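Local coordinates for hydrogenase expression/formation protein (HypB) (Archaeoglobus fulgidus, PDB 2WSM) that probably binds and hydrolyses GTP and binds nickel and zinc as a maturation factor for hydrogenase, dimerising in a GTP-dependent way, at residues V31-M36 / L111-N116; T44-R49 / M193-G198; I121-F126 / P150-V155; V134-V139 / L158-K163. All coordinates share one frame; numbering follows the deposited sequence.

Contact 1 (V31-M36 / L111-N116); sequences VAVNIM and LLLIEN
Val31-Met36 and Leu111-Asn116 run side by side as parallel strands, their axes 4.7 Å apart, joined by a ladder of five backbone hydrogen bonds. Leu112 N gives to Val31 O, Leu112 O takes from Val33 N, Val33 O takes from Ile114 N, Ile114 O takes from Ile35 N, and Asn116 N closes the row on Ile35 O. The shortest rung, Ile35 N to Ile114 O at 2.6 Å, is nearly straight at 171°.

A sixth bond joins side chains. Asn116 ND2 reaches Asn34 OD1 at 3.1 Å, with the oxygen close to the Asn116 amide plane while the two amides are turned 35° against each other. Asn34 carries its CG anti to its own N (chi1 176°), which swings the amide along the strand toward Asn116. Its ND2 goes to Glu130, and Asn116 OD1 to Leu94 N, so both amides are fixed in rotation. Met36 CG lies alongside Asn116, 3.7 Å from ND2.

Apolar contacts fill the face of Val33 and Ile35. Leu113 CD2 touches both, 4.1 Å from Val33 CB and 4.2 Å from Ile35 CD1, and Leu111 CD1 slants across to Val33 CG2 at 4.0 Å. On the other face Ala32 CB meets Leu112 CB.

Glu115 turns its carboxylate to Thr44 OG1 and Asp66 N. The two are neighbouring central strands in the parallel sheet of a P-loop NTPase fold, 31-37 leading into the probable Walker A loop; strand 132-138 flanks 31-37 on its far edge, and helices 43-54 and 201-212 cover the Val33 face.

Contact 2 (T44-R49 / M193-G198); sequences TLLIER and MDLKTG
Leu195 reaches toward helix 43-54 and rests its CD1 against both Leu45 and Arg49, one helical turn apart. CD1 is 3.6 Å from Leu45 CG and 3.8 Å from Arg49 CG, and Leu195 slides past both side chains in the opposite direction to theirs. Its CG stands anti to its own carbonyl carbon (chi1 -72°), which carries the branched end toward the helix. CD2 lies over one face of the Arg49 guanidinium.

Arg49 folds back through bends at chi2 and chi3, bringing the edge of the guanidinium up to the backbone of the loop. Leu195 O lies in the plane of that edge, but the hydrogen bond from Arg49 NH1 is weak, at 3.4 Å. A water bridges the same two groups: it accepts from Arg49 NH2 at 2.8 Å and donates to Leu195 O at 2.6 Å. The carbonyl is thus met weakly by NH1 and, through the water, by NH2, and Phe201 adds a cation-pi contact to the same guanidinium.

Leu46 and Met193 cross at about a right angle, Leu46 CD1 resting 3.7 Å from Met193 SD.

The loop has its own brace. Asp194 OD1 accepts from Thr197 N and OG1 from opposite faces of the carboxylate, an Asx motif, while OD2 forms a salt bridge with Lys196 NZ at 2.9 Å.

The contact joins the helix that begins within the probable P-loop (Walker A) to the loop between strand 189-192 and helix 201-212. Trp204 of that last helix touches both Leu46 and Met193, and helix 70-77 lies against Leu45 and Arg49.

Contact 3 (I121-F126 / P150-V155); sequences ICPVDF and PEIFRV
Val124 carries most of this contact, laying its CG2 methyl against the start of helix 150-154. The contact is van der Waals packing, with no hydrogen bond passing between Ile121-Phe126 and Pro150-Val155. Val124 CG2 sits 3.5 Å from Ile152 N and 3.8 Å from Ile152 CB, and it also meets Glu151 CB at 3.7 Å. The methyl therefore rests on backbone and CB atoms of two successive residues. CG1, anti to the Val124 N (chi1 166°), points to Val155, 4.4 Å from its CG1. Ile152 adds its far end: CD1 reaches Pro123 CB at 4.3 Å. Glu151 uses only the base of its side chain here, its chain bending at chi2 and carrying the carboxylate away.

Backbone bonds shape each side. Val124 N to Ile121 O and Phe126 N to Pro123 O curl the loop into tight turns, and Arg154 N to Pro150 O winds the helix.

A disulfide ties Cys122 to Cys92, and Phe126 stacks on the ring of His93. The second subunit comes close as well: Arg154 NH1 bonds to Lys148 O of that subunit, and Pro150 packs on its Pro150, so this corner belongs to the dimer interface. Within the chain, the contact joins the loop between strands 111-118 and 132-138 to the short helix leading into strand 158-162, with Met36 of strand 31-37 touching both Pro123 and Ile152.

Contact 4 (V134-V139 / L158-K163); sequences VVMVSV and LIVINK
Val137 O accepts from Asn162 N at 2.7 Å, the shortest hydrogen bond between these two parallel strands; the donor lies in the carbonyl plane, although the N-H is bent to 135°. Val137 N meets Val160 O at 2.8 Å almost head-on (174°), Val160 N bonds to Val135 O, and Val135 N to Leu158 O. Val139 N extends the row to Asn162 O.

One face carries Val134, Met136, Ser138, Leu158, Val160 and Asn162. Val160 CG2 slants across to Val134 CG1 at 3.8 Å, while Met136 and Val160 lie side by side, with Met136 CG 3.9 Å from Val160 CB. The bend at Met136 chi3 (66°) brings CE to 4.0 Å from Asn162 ND2; that nitrogen hydrogen-bonds to Ser41 O in the probable P-loop. Ser138 OG lies alongside the aliphatic part of Lys163, 3.7 Å from CD, and is hydrogen-bonded to Thr140 OG1.

Beyond the strand end the Val139 side chain crosses that of Ile161 at about a right angle, CG1 4.1 Å from Ile161 CG2.

A beta-alpha-beta crossover through helices 145-148 and 150-154 joins the strands, and Asn162-Lys163 at the strand end are consistent with the Asn-Lys of the GTPase guanine-recognition motif. Strand 31-37 hydrogen-bonds to the far edge of 132-138, and strand 189-192 to that of 158-162. Helices 150-154 and 174-184 cover the face of Val135, Val137 and Ile159.

Contacts 1 and 4 share one parallel sheet, joined where Met36 N meets Val134 O at 2.7 Å and Met136 N meets Met36 O at 2.8 Å. Contact 2 is linked to contact 1 by Glu115 OE2 to Thr44 OG1 at 2.6 Å and to contact 4 by Met193 N to Ile161 O at 2.7 Å. Contact 3, on the opposite side of the chain's centre from contact 2 (nearest atoms about 12 Å apart), packs on contact 4 through Phe153 and meets contact 1 where Met36 SD lies 3.8 Å from Pro123 CB. Glu115, Thr44 and Asn162 bring contacts 1, 2 and 4 to the probable P-loop, consistent with a GTP site there.

Contact 1 (V31-M36 / L111-N116)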
loop_
_atom_site.group_PDB
_atom_site.type_symbol
_atom_site.label_atom_id
_atom_site.label_comp_id
_atom_site.label_asym_id
_atom_site.label_seq_id
_atom_site.Cartn_x
_atom_site.Cartn_y
_atom_site.Cartn_z
ATOM N N VAL A 31 11.936 14.238 -17.596
ATOM C CA VAL A 31 11.434 12.877 -17.424
ATOM C C VAL A 31 11.526 12.495 -15.954
ATOM O O VAL A 31 12.591 12.590 -15.354
ATOM C CB VAL A 31 12.196 11.865 -18.296
ATOM C CG1 VAL A 31 11.815 10.432 -17.921
ATOM C CG2 VAL A 31 11.914 12.123 -19.767
ATOM N N ALA A 32 10.402 12.090 -15.373
ATOM C CA ALA A 32 10.347 11.765 -13.950
ATOM C C ALA A 32 10.165 10.271 -13.695
ATOM O O ALA A 32 9.328 9.607 -14.321
ATOM C CB ALA A 32 9.243 12.556 -13.254
ATOM N N VAL A 33 10.953 9.760 -12.757
ATOM C CA VAL A 33 10.925 8.349 -12.388
ATOM C C VAL A 33 10.517 8.199 -10.927
ATOM O O VAL A 33 11.175 8.730 -10.025
ATOM C CB VAL A 33 12.304 7.702 -12.580
ATOM C CG1 VAL A 33 12.250 6.195 -12.273
ATOM C CG2 VAL A 33 12.805 7.965 -13.988
ATOM N N ASN A 34 9.423 7.479 -10.713
ATOM C CA ASN A 34 8.939 7.155 -9.389
ATOM C C ASN A 34 9.642 5.879 -8.929
ATOM O O ASN A 34 9.368 4.795 -9.441
ATOM C CB ASN A 34 7.416 6.953 -9.458
ATOM C CG ASN A 34 6.811 6.502 -8.146
ATOM O OD1 ASN A 34 7.476 6.468 -7.116
ATOM N ND2 ASN A 34 5.524 6.161 -8.179
ATOM N N ILE A 35 10.566 6.003 -7.983
ATOM C CA ILE A 35 11.352 4.846 -7.560
ATOM C C ILE A 35 10.860 4.288 -6.246
ATOM O O ILE A 35 11.044 4.888 -5.188
ATOM C CB ILE A 35 12.860 5.149 -7.459
ATOM C CG1 ILE A 35 13.389 5.607 -8.817
ATOM C CG2 ILE A 35 13.626 3.910 -6.946
ATOM C CD1 ILE A 35 14.731 6.276 -8.757
ATOM N N MET A 36 10.249 3.118 -6.329
ATOM C CA MET A 36 9.592 2.514 -5.180
ATOM C C MET A 36 10.405 1.349 -4.630
ATOM O O MET A 36 11.251 0.783 -5.320
ATOM C CB MET A 36 8.184 2.056 -5.569
ATOM C CG MET A 36 7.179 3.192 -5.708
ATOM S SD MET A 36 5.681 2.718 -6.603
ATOM C CE MET A 36 6.295 2.740 -8.291
ATOM N N LEU A 111 16.168 14.921 -15.973
ATOM C CA LEU A 111 15.735 13.710 -15.304
ATOM C C LEU A 111 15.482 14.002 -13.832
ATOM O O LEU A 111 16.365 14.503 -13.133
ATOM C CB LEU A 111 16.812 12.633 -15.459
ATOM C CG LEU A 111 16.606 11.287 -14.762
ATOM C CD1 LEU A 111 15.475 10.517 -15.419
ATOM C CD2 LEU A 111 17.902 10.482 -14.786
ATOM N N LEU A 112 14.270 13.700 -13.376
ATOM C CA LEU A 112 13.889 13.867 -11.984
ATOM C C LEU A 112 13.670 12.518 -11.301
ATOM O O LEU A 112 12.688 11.812 -11.579
ATOM C CB LEU A 112 12.609 14.693 -11.879
ATOM C CG LEU A 112 12.092 14.922 -10.458
ATOM C CD1 LEU A 112 13.107 15.694 -9.635
ATOM C CD2 LEU A 112 10.771 15.659 -10.500
ATOM N N LEU A 113 14.586 12.164 -10.409
ATOM C CA LEU A 113 14.508 10.900 -9.685
ATOM C C LEU A 113 13.712 11.055 -8.391
ATOM O O LEU A 113 14.117 11.776 -7.480
ATOM C CB LEU A 113 15.912 10.361 -9.416
ATOM C CG LEU A 113 16.684 10.120 -10.718
ATOM C CD1 LEU A 113 18.149 9.760 -10.468
ATOM C CD2 LEU A 113 16.000 9.062 -11.564
ATOM N N ILE A 114 12.566 10.387 -8.327
ATOM C CA ILE A 114 11.675 10.507 -7.185
ATOM C C ILE A 114 11.670 9.242 -6.332
ATOM O O ILE A 114 11.134 8.195 -6.723
ATOM C CB ILE A 114 10.239 10.836 -7.617
ATOM C CG1 ILE A 114 10.225 12.069 -8.532
ATOM C CG2 ILE A 114 9.357 11.056 -6.398
ATOM C CD1 ILE A 114 8.828 12.545 -8.910
ATOM N N GLU A 115 12.268 9.356 -5.154
ATOM C CA GLU A 115 12.334 8.250 -4.219
ATOM C C GLU A 115 11.090 8.190 -3.331
ATOM O O GLU A 115 10.860 9.053 -2.477
ATOM C CB GLU A 115 13.599 8.369 -3.368
ATOM C CG GLU A 115 13.755 7.255 -2.361
ATOM C CD GLU A 115 14.816 7.564 -1.335
ATOM O OE1 GLU A 115 14.510 8.299 -0.369
ATOM O OE2 GLU A 115 15.954 7.078 -1.496
ATOM N N ASN A 116 10.278 7.165 -3.542
ATOM C CA ASN A 116 9.075 6.985 -2.751
ATOM C C ASN A 116 9.398 6.516 -1.328
ATOM O O ASN A 116 10.535 6.144 -1.027
ATOM C CB ASN A 116 8.133 5.994 -3.444
ATOM C CG ASN A 116 6.670 6.382 -3.299
ATOM O OD1 ASN A 116 6.189 6.653 -2.201
ATOM N ND2 ASN A 116 5.963 6.422 -4.415
#

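Contact 2 (T44-R49 / M193-G198)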
loop_
_atom_site.group_PDB
_atom_site.type_symbol
_atom_site.label_atom_id
_atom_site.label_comp_id
_atom_site.label_asym_id
_atom_site.label_seq_id
_atom_site.Cartn_x
_atom_site.Cartn_y
_atom_site.Cartn_z
ATOM N N THR A 44 18.431 5.047 -2.409
ATOM C CA THR A 44 19.286 6.220 -2.276
ATOM C C THR A 44 20.637 6.025 -2.956
ATOM O O THR A 44 21.106 6.908 -3.677
ATOM C CB THR A 44 19.505 6.582 -0.794
ATOM O OG1 THR A 44 18.245 6.889 -0.193
ATOM C CG2 THR A 44 20.432 7.784 -0.649
ATOM N N LEU A 45 21.265 4.876 -2.724
ATOM C CA LEU A 45 22.571 4.599 -3.311
ATOM C C LEU A 45 22.483 4.537 -4.829
ATOM O O LEU A 45 23.346 5.071 -5.529
ATOM C CB LEU A 45 23.166 3.302 -2.761
ATOM C CG LEU A 45 24.539 2.902 -3.314
ATOM C CD1 LEU A 45 25.550 4.010 -3.092
ATOM C CD2 LEU A 45 25.033 1.608 -2.685
ATOM N N LEU A 46 21.442 3.885 -5.339
ATOM C CA LEU A 46 21.245 3.831 -6.785
ATOM C C LEU A 46 21.140 5.236 -7.374
ATOM O O LEU A 46 21.675 5.509 -8.450
ATOM C CB LEU A 46 20.005 3.017 -7.151
ATOM C CG LEU A 46 19.724 2.922 -8.655
ATOM C CD1 LEU A 46 20.855 2.195 -9.378
ATOM C CD2 LEU A 46 18.395 2.239 -8.917
ATOM N N ILE A 47 20.458 6.129 -6.660
ATOM C CA ILE A 47 20.291 7.501 -7.125
ATOM C C ILE A 47 21.625 8.258 -7.127
ATOM O O ILE A 47 21.958 8.949 -8.090
ATOM C CB ILE A 47 19.241 8.256 -6.291
ATOM C CG1 ILE A 47 17.836 7.747 -6.623
ATOM C CG2 ILE A 47 19.330 9.767 -6.541
ATOM C CD1 ILE A 47 16.738 8.313 -5.705
ATOM N N GLU A 48 22.395 8.111 -6.058
ATOM C CA GLU A 48 23.714 8.730 -5.995
ATOM C C GLU A 48 24.603 8.200 -7.112
ATOM O O GLU A 48 25.139 8.973 -7.906
ATOM C CB GLU A 48 24.362 8.474 -4.635
ATOM C CG GLU A 48 23.541 9.001 -3.464
ATOM C CD GLU A 48 23.901 8.349 -2.141
ATOM O OE1 GLU A 48 24.418 7.211 -2.162
ATOM O OE2 GLU A 48 23.649 8.968 -1.081
ATOM N N ARG A 49 24.757 6.878 -7.170
ATOM C CA ARG A 49 25.585 6.251 -8.196
ATOM C C ARG A 49 25.190 6.734 -9.590
ATOM O O ARG A 49 26.042 6.959 -10.438
ATOM C CB ARG A 49 25.508 4.722 -8.105
ATOM C CG ARG A 49 26.092 4.132 -6.818
ATOM C CD ARG A 49 27.620 4.258 -6.777
ATOM N NE ARG A 49 28.204 3.944 -8.075
ATOM C CZ ARG A 49 28.590 2.731 -8.452
ATOM N NH1 ARG A 49 28.477 1.712 -7.615
ATOM N NH2 ARG A 49 29.099 2.542 -9.664
ATOM N N MET A 193 20.953 -6.710 -9.981
ATOM C CA MET A 193 21.910 -5.645 -9.719
ATOM C C MET A 193 22.707 -5.847 -8.448
ATOM O O MET A 193 22.188 -6.313 -7.436
ATOM C CB MET A 193 21.194 -4.289 -9.686
ATOM C CG MET A 193 22.114 -3.085 -9.462
ATOM S SD MET A 193 21.209 -1.522 -9.333
ATOM C CE MET A 193 20.766 -1.237 -11.043
ATOM N N ASP A 194 23.986 -5.503 -8.528
ATOM C CA ASP A 194 24.835 -5.408 -7.351
ATOM C C ASP A 194 25.818 -4.267 -7.578
ATOM O O ASP A 194 26.779 -4.406 -8.331
ATOM C CB ASP A 194 25.585 -6.711 -7.106
ATOM C CG ASP A 194 26.346 -6.696 -5.804
ATOM O OD1 ASP A 194 27.571 -6.484 -5.846
ATOM O OD2 ASP A 194 25.720 -6.883 -4.738
ATOM N N LEU A 195 25.563 -3.132 -6.941
ATOM C CA LEU A 195 26.370 -1.941 -7.180
ATOM C C LEU A 195 27.845 -2.161 -6.822
ATOM O O LEU A 195 28.738 -1.669 -7.518
ATOM C CB LEU A 195 25.776 -0.722 -6.455
ATOM C CG LEU A 195 24.475 -0.203 -7.089
ATOM C CD1 LEU A 195 23.904 1.012 -6.354
ATOM C CD2 LEU A 195 24.701 0.129 -8.561
ATOM N N LYS A 196 28.095 -2.915 -5.756
ATOM C CA LYS A 196 29.460 -3.236 -5.346
ATOM C C LYS A 196 30.266 -3.816 -6.505
ATOM O O LYS A 196 31.360 -3.341 -6.815
ATOM C CB LYS A 196 29.461 -4.222 -4.176
ATOM C CG LYS A 196 28.839 -3.689 -2.895
ATOM C CD LYS A 196 28.823 -4.756 -1.799
ATOM C CE LYS A 196 27.999 -5.987 -2.203
ATOM N NZ LYS A 196 26.526 -5.726 -2.252
ATOM N N THR A 197 29.715 -4.840 -7.146
ATOM C CA THR A 197 30.400 -5.527 -8.234
ATOM C C THR A 197 30.090 -4.897 -9.592
ATOM O O THR A 197 30.628 -5.320 -10.618
ATOM C CB THR A 197 30.030 -7.023 -8.271
ATOM O OG1 THR A 197 28.689 -7.179 -8.752
ATOM C CG2 THR A 197 30.138 -7.633 -6.883
ATOM N N GLY A 198 29.219 -3.890 -9.594
ATOM C CA GLY A 198 28.859 -3.188 -10.815
ATOM C C GLY A 198 27.841 -3.918 -11.674
ATOM O O GLY A 198 27.409 -3.415 -12.709
HETATM O O HOH W 1 28.768 -0.223 -9.708
#

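Contact 3 (I121-F126 / P150-V155)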
loop_
_atom_site.group_PDB
_atom_site.type_symbol
_atom_site.label_atom_id
_atom_site.label_comp_id
_atom_site.label_asym_id
_atom_site.label_seq_id
_atom_site.Cartn_x
_atom_site.Cartn_y
_atom_site.Cartn_z
ATOM N N ILE A 121 3.338 -1.390 -0.291
ATOM C CA ILE A 121 1.883 -1.512 -0.389
ATOM C C ILE A 121 1.207 -0.195 -0.806
ATOM O O ILE A 121 0.636 -0.094 -1.890
ATOM C CB ILE A 121 1.278 -2.001 0.956
ATOM C CG1 ILE A 121 1.475 -3.507 1.124
ATOM C CG2 ILE A 121 -0.202 -1.661 1.057
ATOM C CD1 ILE A 121 2.633 -3.873 2.018
ATOM N N CYS A 122 1.288 0.807 0.064
ATOM C CA CYS A 122 0.555 2.063 -0.101
ATOM C C CYS A 122 0.742 2.790 -1.439
ATOM O O CYS A 122 -0.216 3.341 -1.967
ATOM C CB CYS A 122 0.860 3.018 1.065
ATOM S SG CYS A 122 0.390 2.393 2.714
ATOM N N PRO A 123 1.976 2.815 -1.983
ATOM C CA PRO A 123 2.228 3.579 -3.217
ATOM C C PRO A 123 1.484 3.074 -4.465
ATOM O O PRO A 123 1.422 3.791 -5.461
ATOM C CB PRO A 123 3.742 3.429 -3.416
ATOM C CG PRO A 123 4.280 3.173 -2.043
ATOM C CD PRO A 123 3.228 2.298 -1.405
ATOM N N VAL A 124 0.931 1.868 -4.410
ATOM C CA VAL A 124 0.282 1.279 -5.579
ATOM C C VAL A 124 -0.694 2.237 -6.266
ATOM O O VAL A 124 -0.582 2.477 -7.463
ATOM C CB VAL A 124 -0.441 -0.031 -5.223
ATOM C CG1 VAL A 124 -1.393 -0.445 -6.341
ATOM C CG2 VAL A 124 0.570 -1.128 -4.937
ATOM N N ASP A 125 -1.625 2.799 -5.497
ATOM C CA ASP A 125 -2.738 3.566 -6.060
ATOM C C ASP A 125 -2.480 5.053 -6.287
ATOM O O ASP A 125 -3.396 5.782 -6.668
ATOM C CB ASP A 125 -3.972 3.435 -5.165
ATOM C CG ASP A 125 -4.622 2.078 -5.267
ATOM O OD1 ASP A 125 -5.088 1.580 -4.224
ATOM O OD2 ASP A 125 -4.667 1.509 -6.385
ATOM N N PHE A 126 -1.257 5.513 -6.054
ATOM C CA PHE A 126 -0.982 6.936 -6.185
ATOM C C PHE A 126 -0.120 7.332 -7.386
ATOM O O PHE A 126 1.100 7.185 -7.387
ATOM C CB PHE A 126 -0.451 7.494 -4.868
ATOM C CG PHE A 126 -1.409 7.308 -3.730
ATOM C CD1 PHE A 126 -2.428 8.222 -3.512
ATOM C CD2 PHE A 126 -1.330 6.189 -2.914
ATOM C CE1 PHE A 126 -3.331 8.043 -2.474
ATOM C CE2 PHE A 126 -2.226 6.001 -1.879
ATOM C CZ PHE A 126 -3.230 6.930 -1.655
ATOM N N PRO A 150 2.106 -8.579 -5.228
ATOM C CA PRO A 150 1.734 -8.503 -6.642
ATOM C C PRO A 150 1.307 -7.101 -7.053
ATOM O O PRO A 150 1.619 -6.690 -8.165
ATOM C CB PRO A 150 0.526 -9.444 -6.745
ATOM C CG PRO A 150 0.560 -10.276 -5.511
ATOM C CD PRO A 150 1.211 -9.458 -4.458
ATOM N N GLU A 151 0.586 -6.393 -6.186
ATOM C CA GLU A 151 0.013 -5.104 -6.566
ATOM C C GLU A 151 1.082 -4.100 -6.991
ATOM O O GLU A 151 0.963 -3.460 -8.038
ATOM C CB GLU A 151 -0.839 -4.502 -5.439
ATOM C CG GLU A 151 -2.113 -5.264 -5.102
ATOM C CD GLU A 151 -1.982 -6.124 -3.856
ATOM O OE1 GLU A 151 -2.918 -6.098 -3.032
ATOM O OE2 GLU A 151 -0.948 -6.815 -3.686
ATOM N N ILE A 152 2.128 -3.962 -6.180
ATOM C CA ILE A 152 3.157 -2.992 -6.488
ATOM C C ILE A 152 4.031 -3.441 -7.652
ATOM O O ILE A 152 4.437 -2.616 -8.475
ATOM C CB ILE A 152 4.015 -2.623 -5.263
ATOM C CG1 ILE A 152 4.809 -1.342 -5.550
ATOM C CG2 ILE A 152 4.942 -3.762 -4.876
ATOM C CD1 ILE A 152 5.176 -0.549 -4.300
ATOM N N PHE A 153 4.306 -4.740 -7.744
ATOM C CA PHE A 153 5.189 -5.215 -8.815
ATOM C C PHE A 153 4.501 -5.145 -10.171
ATOM O O PHE A 153 5.158 -5.041 -11.195
ATOM C CB PHE A 153 5.779 -6.597 -8.514
ATOM C CG PHE A 153 6.897 -6.556 -7.504
ATOM C CD1 PHE A 153 6.672 -6.896 -6.177
ATOM C CD2 PHE A 153 8.166 -6.124 -7.879
ATOM C CE1 PHE A 153 7.687 -6.829 -5.248
ATOM C CE2 PHE A 153 9.197 -6.053 -6.954
ATOM C CZ PHE A 153 8.963 -6.399 -5.637
ATOM N N ARG A 154 3.173 -5.142 -10.158
ATOM C CA ARG A 154 2.401 -4.991 -11.383
ATOM C C ARG A 154 2.524 -3.610 -12.028
ATOM O O ARG A 154 2.380 -3.489 -13.240
ATOM C CB ARG A 154 0.926 -5.311 -11.141
ATOM C CG ARG A 154 0.462 -6.624 -11.739
ATOM C CD ARG A 154 -1.002 -6.903 -11.384
ATOM N NE ARG A 154 -1.134 -7.565 -10.089
ATOM C CZ ARG A 154 -2.124 -7.342 -9.227
ATOM N NH1 ARG A 154 -2.161 -7.992 -8.067
ATOM N NH2 ARG A 154 -3.075 -6.459 -9.516
ATOM N N VAL A 155 2.779 -2.575 -11.231
ATOM C CA VAL A 155 2.744 -1.210 -11.753
ATOM C C VAL A 155 4.095 -0.792 -12.328
ATOM O O VAL A 155 4.211 0.249 -12.973
ATOM C CB VAL A 155 2.253 -0.179 -10.688
ATOM C CG1 VAL A 155 0.926 -0.627 -10.073
ATOM C CG2 VAL A 155 3.301 0.040 -9.599
#

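Contact 4 (V134-V139 / L158-K163)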
loop_
_atom_site.group_PDB
_atom_site.type_symbol
_atom_site.label_atom_id
_atom_site.label_comp_id
_atom_site.label_asym_id
_atom_site.label_seq_id
_atom_site.Cartn_x
_atom_site.Cartn_y
_atom_site.Cartn_z
ATOM N N VAL A 134 9.728 2.511 -11.205
ATOM C CA VAL A 134 10.701 1.482 -10.905
ATOM C C VAL A 134 10.403 0.921 -9.517
ATOM O O VAL A 134 10.071 1.663 -8.584
ATOM C CB VAL A 134 12.148 2.016 -11.001
ATOM C CG1 VAL A 134 13.151 0.932 -10.622
ATOM C CG2 VAL A 134 12.428 2.514 -12.417
ATOM N N VAL A 135 10.487 -0.391 -9.398
ATOM C CA VAL A 135 10.299 -1.041 -8.119
ATOM C C VAL A 135 11.556 -1.828 -7.804
ATOM O O VAL A 135 11.941 -2.716 -8.558
ATOM C CB VAL A 135 9.067 -1.979 -8.098
ATOM C CG1 VAL A 135 8.893 -2.571 -6.707
ATOM C CG2 VAL A 135 7.819 -1.235 -8.506
ATOM N N MET A 136 12.195 -1.474 -6.695
ATOM C CA MET A 136 13.445 -2.079 -6.280
ATOM C C MET A 136 13.219 -3.034 -5.125
ATOM O O MET A 136 12.507 -2.712 -4.178
ATOM C CB MET A 136 14.428 -0.992 -5.836
ATOM C CG MET A 136 14.881 -0.061 -6.953
ATOM S SD MET A 136 16.126 1.128 -6.402
ATOM C CE MET A 136 17.497 0.043 -6.023
ATOM N N VAL A 137 13.836 -4.206 -5.197
ATOM C CA VAL A 137 13.843 -5.116 -4.065
ATOM C C VAL A 137 15.236 -5.721 -3.870
ATOM O O VAL A 137 15.928 -6.062 -4.833
ATOM C CB VAL A 137 12.780 -6.230 -4.220
ATOM C CG1 VAL A 137 13.174 -7.207 -5.326
ATOM C CG2 VAL A 137 12.585 -6.955 -2.911
ATOM N N SER A 138 15.649 -5.832 -2.618
ATOM C CA SER A 138 16.932 -6.437 -2.294
ATOM C C SER A 138 16.723 -7.912 -1.941
ATOM O O SER A 138 15.668 -8.275 -1.414
ATOM C CB SER A 138 17.596 -5.677 -1.138
ATOM O OG SER A 138 18.451 -6.518 -0.383
ATOM N N VAL A 139 17.715 -8.754 -2.239
ATOM C CA VAL A 139 17.610 -10.187 -1.952
ATOM C C VAL A 139 17.549 -10.459 -0.458
ATOM O O VAL A 139 17.099 -11.518 -0.037
ATOM C CB VAL A 139 18.768 -11.031 -2.558
ATOM C CG1 VAL A 139 18.710 -11.027 -4.079
ATOM C CG2 VAL A 139 20.126 -10.565 -2.033
ATOM N N LEU A 158 10.021 -1.159 -14.747
ATOM C CA LEU A 158 11.312 -1.790 -14.559
ATOM C C LEU A 158 11.381 -2.264 -13.116
ATOM O O LEU A 158 11.006 -1.544 -12.195
ATOM C CB LEU A 158 12.452 -0.813 -14.875
ATOM C CG LEU A 158 13.865 -1.394 -15.013
ATOM C CD1 LEU A 158 14.785 -0.449 -15.794
ATOM C CD2 LEU A 158 14.466 -1.708 -13.661
ATOM N N ILE A 159 11.828 -3.495 -12.935
ATOM C CA ILE A 159 11.946 -4.085 -11.613
ATOM C C ILE A 159 13.415 -4.386 -11.356
ATOM O O ILE A 159 14.077 -5.040 -12.172
ATOM C CB ILE A 159 11.125 -5.380 -11.509
ATOM C CG1 ILE A 159 9.629 -5.077 -11.668
ATOM C CG2 ILE A 159 11.430 -6.095 -10.203
ATOM C CD1 ILE A 159 8.724 -6.310 -11.688
ATOM N N VAL A 160 13.931 -3.889 -10.238
ATOM C CA VAL A 160 15.329 -4.106 -9.901
ATOM C C VAL A 160 15.468 -5.092 -8.751
ATOM O O VAL A 160 14.991 -4.843 -7.638
ATOM C CB VAL A 160 16.043 -2.797 -9.520
ATOM C CG1 VAL A 160 17.527 -3.060 -9.223
ATOM C CG2 VAL A 160 15.890 -1.762 -10.626
ATOM N N ILE A 161 16.112 -6.219 -9.031
ATOM C CA ILE A 161 16.483 -7.157 -7.984
ATOM C C ILE A 161 17.925 -6.847 -7.579
ATOM O O ILE A 161 18.835 -6.893 -8.399
ATOM C CB ILE A 161 16.313 -8.614 -8.444
ATOM C CG1 ILE A 161 14.888 -8.829 -8.965
ATOM C CG2 ILE A 161 16.599 -9.567 -7.308
ATOM C CD1 ILE A 161 14.700 -10.122 -9.734
ATOM N N ASN A 162 18.109 -6.534 -6.302
ATOM C CA ASN A 162 19.256 -5.781 -5.836
ATOM C C ASN A 162 20.130 -6.559 -4.865
ATOM O O ASN A 162 19.673 -7.504 -4.217
ATOM C CB ASN A 162 18.761 -4.489 -5.157
ATOM C CG ASN A 162 19.861 -3.462 -4.982
ATOM O OD1 ASN A 162 20.839 -3.458 -5.719
ATOM N ND2 ASN A 162 19.702 -2.582 -4.003
ATOM N N LYS A 163 21.388 -6.136 -4.764
ATOM C CA LYS A 163 22.355 -6.756 -3.866
ATOM C C LYS A 163 22.442 -8.261 -4.112
ATOM O O LYS A 163 22.545 -9.047 -3.169
ATOM C CB LYS A 163 21.994 -6.468 -2.401
ATOM C CG LYS A 163 21.963 -4.988 -2.038
ATOM C CD LYS A 163 21.680 -4.763 -0.548
ATOM C CE LYS A 163 21.083 -3.375 -0.305
ATOM N NZ LYS A 163 21.225 -2.886 1.106
#